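Local coordinates for activator of Hsp90 ATPase homologue 1/2-like C-terminal domain-containing protein (Rhodobacter sphaeroides, PDB 3PU2), which is of unknown function but resembles the C-terminal domain of the Hsp90 ATPase activator Aha1 and has an SRPBCC-type fold, at residues A[38-43]-A[151-156]. Residues are numbered along the deposited sequence; the frame is centred on the assembly and turned at random.
Sequences LPAWLF and DVMLAA
Met-153, a selenomethionine, reaches from the last turns of helix 139-156 to Ala-40 and Trp-41 in the loop that follows helix 25-33. Two residues earlier on that helix, the CB of Asp-151 points away from the loop, and its OD2 forms a salt bridge with NH2 of Arg-19 of strand 14-21, tying the helix to the sheet. At Met-153, CG stands anti to the backbone N (chi1 -169°) and the chain stays extended through CG to SE, which carries SE across to the loop, before the chain bends at its end (chi3 82°). SE lies 4.1 Å from CB of Ala-40 and 4.1 Å from CD1 of Trp-41. Its approach to the indole is oblique, 5.1 Å from the centroid of the five-membered ring and 64° off the ring normal, a Met-aromatic contact. The long C-terminal helix packed beside a curved antiparallel sheet is the hallmark of the SRPBCC (Bet v 1-like) fold, and Trp-41 packs on Ala-146, Tyr-147 and Leu-150 of this helix and on Leu-32 of helix 25-33. CB of Leu-42 covers one indole face, while NE1 is hydrogen-bonded to the carbonyl O of Ala-31, whose side chain Met-153 also touches. One residue on, Leu-154 packs on Phe-21 of strand 14-21.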
loop_
_atom_site.group_PDB
_atom_site.type_symbol
_atom_site.label_atom_id
_atom_site.label_comp_id
_atom_site.label_asym_id
_atom_site.label_seq_id
_atom_site.Cartn_x
_atom_site.Cartn_y
_atom_site.Cartn_z
ATOM N N LEU A 38 -4.931 5.164 -8.045
ATOM C CA LEU A 38 -3.664 4.718 -7.475
ATOM C C LEU A 38 -2.418 5.345 -8.091
ATOM O O LEU A 38 -1.458 5.625 -7.384
ATOM C CB LEU A 38 -3.538 3.203 -7.577
ATOM C CG LEU A 38 -4.241 2.364 -6.519
ATOM C CD1 LEU A 38 -4.251 0.936 -7.002
ATOM C CD2 LEU A 38 -3.545 2.473 -5.169
ATOM N N PRO A 39 -2.398 5.537 -9.417
ATOM C CA PRO A 39 -1.229 6.134 -10.069
ATOM C C PRO A 39 -0.954 7.574 -9.647
ATOM O O PRO A 39 0.191 8.032 -9.669
ATOM C CB PRO A 39 -1.584 6.042 -11.554
ATOM C CG PRO A 39 -2.421 4.817 -11.621
ATOM C CD PRO A 39 -3.325 4.994 -10.423
ATOM N N ALA A 40 -2.012 8.277 -9.263
ATOM C CA ALA A 40 -1.906 9.665 -8.864
ATOM C C ALA A 40 -1.309 9.930 -7.477
ATOM O O ALA A 40 -1.230 11.082 -7.050
ATOM C CB ALA A 40 -3.269 10.321 -8.982
ATOM N N TRP A 41 -0.895 8.885 -6.768
ATOM C CA TRP A 41 -0.289 9.085 -5.453
ATOM C C TRP A 41 0.705 8.008 -5.038
ATOM O O TRP A 41 1.745 8.312 -4.457
ATOM C CB TRP A 41 -1.349 9.204 -4.363
ATOM C CG TRP A 41 -2.113 7.958 -4.095
ATOM C CD1 TRP A 41 -3.253 7.527 -4.733
ATOM C CD2 TRP A 41 -1.808 6.968 -3.109
ATOM N NE1 TRP A 41 -3.671 6.330 -4.197
ATOM C CE2 TRP A 41 -2.803 5.963 -3.200
ATOM C CE3 TRP A 41 -0.791 6.825 -2.156
ATOM C CZ2 TRP A 41 -2.807 4.834 -2.372
ATOM C CZ3 TRP A 41 -0.800 5.691 -1.331
ATOM C CH2 TRP A 41 -1.803 4.713 -1.450
ATOM N N LEU A 42 0.392 6.755 -5.339
ATOM C CA LEU A 42 1.263 5.641 -4.972
ATOM C C LEU A 42 2.445 5.422 -5.921
ATOM O O LEU A 42 2.451 4.503 -6.739
ATOM C CB LEU A 42 0.445 4.360 -4.874
ATOM C CG LEU A 42 1.242 3.108 -4.509
ATOM C CD1 LEU A 42 1.993 3.313 -3.196
ATOM C CD2 LEU A 42 0.275 1.939 -4.411
ATOM N N PHE A 43 3.449 6.276 -5.782
ATOM C CA PHE A 43 4.652 6.217 -6.595
ATOM C C PHE A 43 5.770 6.919 -5.836
ATOM O O PHE A 43 5.508 7.718 -4.938
ATOM C CB PHE A 43 4.413 6.929 -7.915
ATOM C CG PHE A 43 4.166 8.388 -7.767
ATOM C CD1 PHE A 43 5.215 9.301 -7.846
ATOM C CD2 PHE A 43 2.876 8.866 -7.538
ATOM C CE1 PHE A 43 4.987 10.678 -7.701
ATOM C CE2 PHE A 43 2.626 10.248 -7.388
ATOM C CZ PHE A 43 3.690 11.156 -7.471
ATOM N N ASP A 151 -2.608 12.702 0.516
ATOM C CA ASP A 151 -3.231 13.806 1.236
ATOM C C ASP A 151 -3.639 14.903 0.252
ATOM O O ASP A 151 -4.792 15.344 0.246
ATOM C CB ASP A 151 -2.273 14.400 2.276
ATOM C CG ASP A 151 -2.316 13.667 3.610
ATOM O OD1 ASP A 151 -3.393 13.146 3.975
ATOM O OD2 ASP A 151 -1.274 13.637 4.305
ATOM N N VAL A 152 -2.688 15.328 -0.580
ATOM C CA VAL A 152 -2.917 16.383 -1.568
ATOM C C VAL A 152 -4.031 16.063 -2.557
ATOM O O VAL A 152 -4.768 16.954 -2.991
ATOM C CB VAL A 152 -1.622 16.680 -2.379
ATOM C CG1 VAL A 152 -1.842 17.846 -3.323
ATOM C CG2 VAL A 152 -0.485 16.991 -1.436
HETATM N N MSE A 153 -4.144 14.790 -2.915
HETATM C CA MSE A 153 -5.154 14.369 -3.861
HETATM C C MSE A 153 -6.527 14.396 -3.202
HETATM O O MSE A 153 -7.497 14.880 -3.792
HETATM C CB MSE A 153 -4.834 12.972 -4.377
HETATM C CG MSE A 153 -5.679 12.543 -5.551
HETATM SE SE MSE A 153 -5.716 10.625 -5.694
HETATM C CE MSE A 153 -7.077 10.296 -4.380
ATOM N N LEU A 154 -6.614 13.882 -1.978
ATOM C CA LEU A 154 -7.889 13.879 -1.264
ATOM C C LEU A 154 -8.409 15.313 -1.156
ATOM O O LEU A 154 -9.552 15.597 -1.512
ATOM C CB LEU A 154 -7.718 13.253 0.127
ATOM C CG LEU A 154 -7.591 11.728 0.054
ATOM C CD1 LEU A 154 -7.350 11.153 1.430
ATOM C CD2 LEU A 154 -8.863 11.145 -0.565
ATOM N N ALA A 155 -7.543 16.212 -0.690
ATOM C CA ALA A 155 -7.868 17.629 -0.524
ATOM C C ALA A 155 -8.285 18.310 -1.829
ATOM O O ALA A 155 -9.201 19.134 -1.839
ATOM C CB ALA A 155 -6.682 18.364 0.093
ATOM N N ALA A 156 -7.616 17.978 -2.927
ATOM C CA ALA A 156 -7.968 18.565 -4.218
ATOM C C ALA A 156 -9.328 18.029 -4.709
ATOM O O ALA A 156 -9.869 18.502 -5.710
ATOM C CB ALA A 156 -6.869 18.270 -5.253
#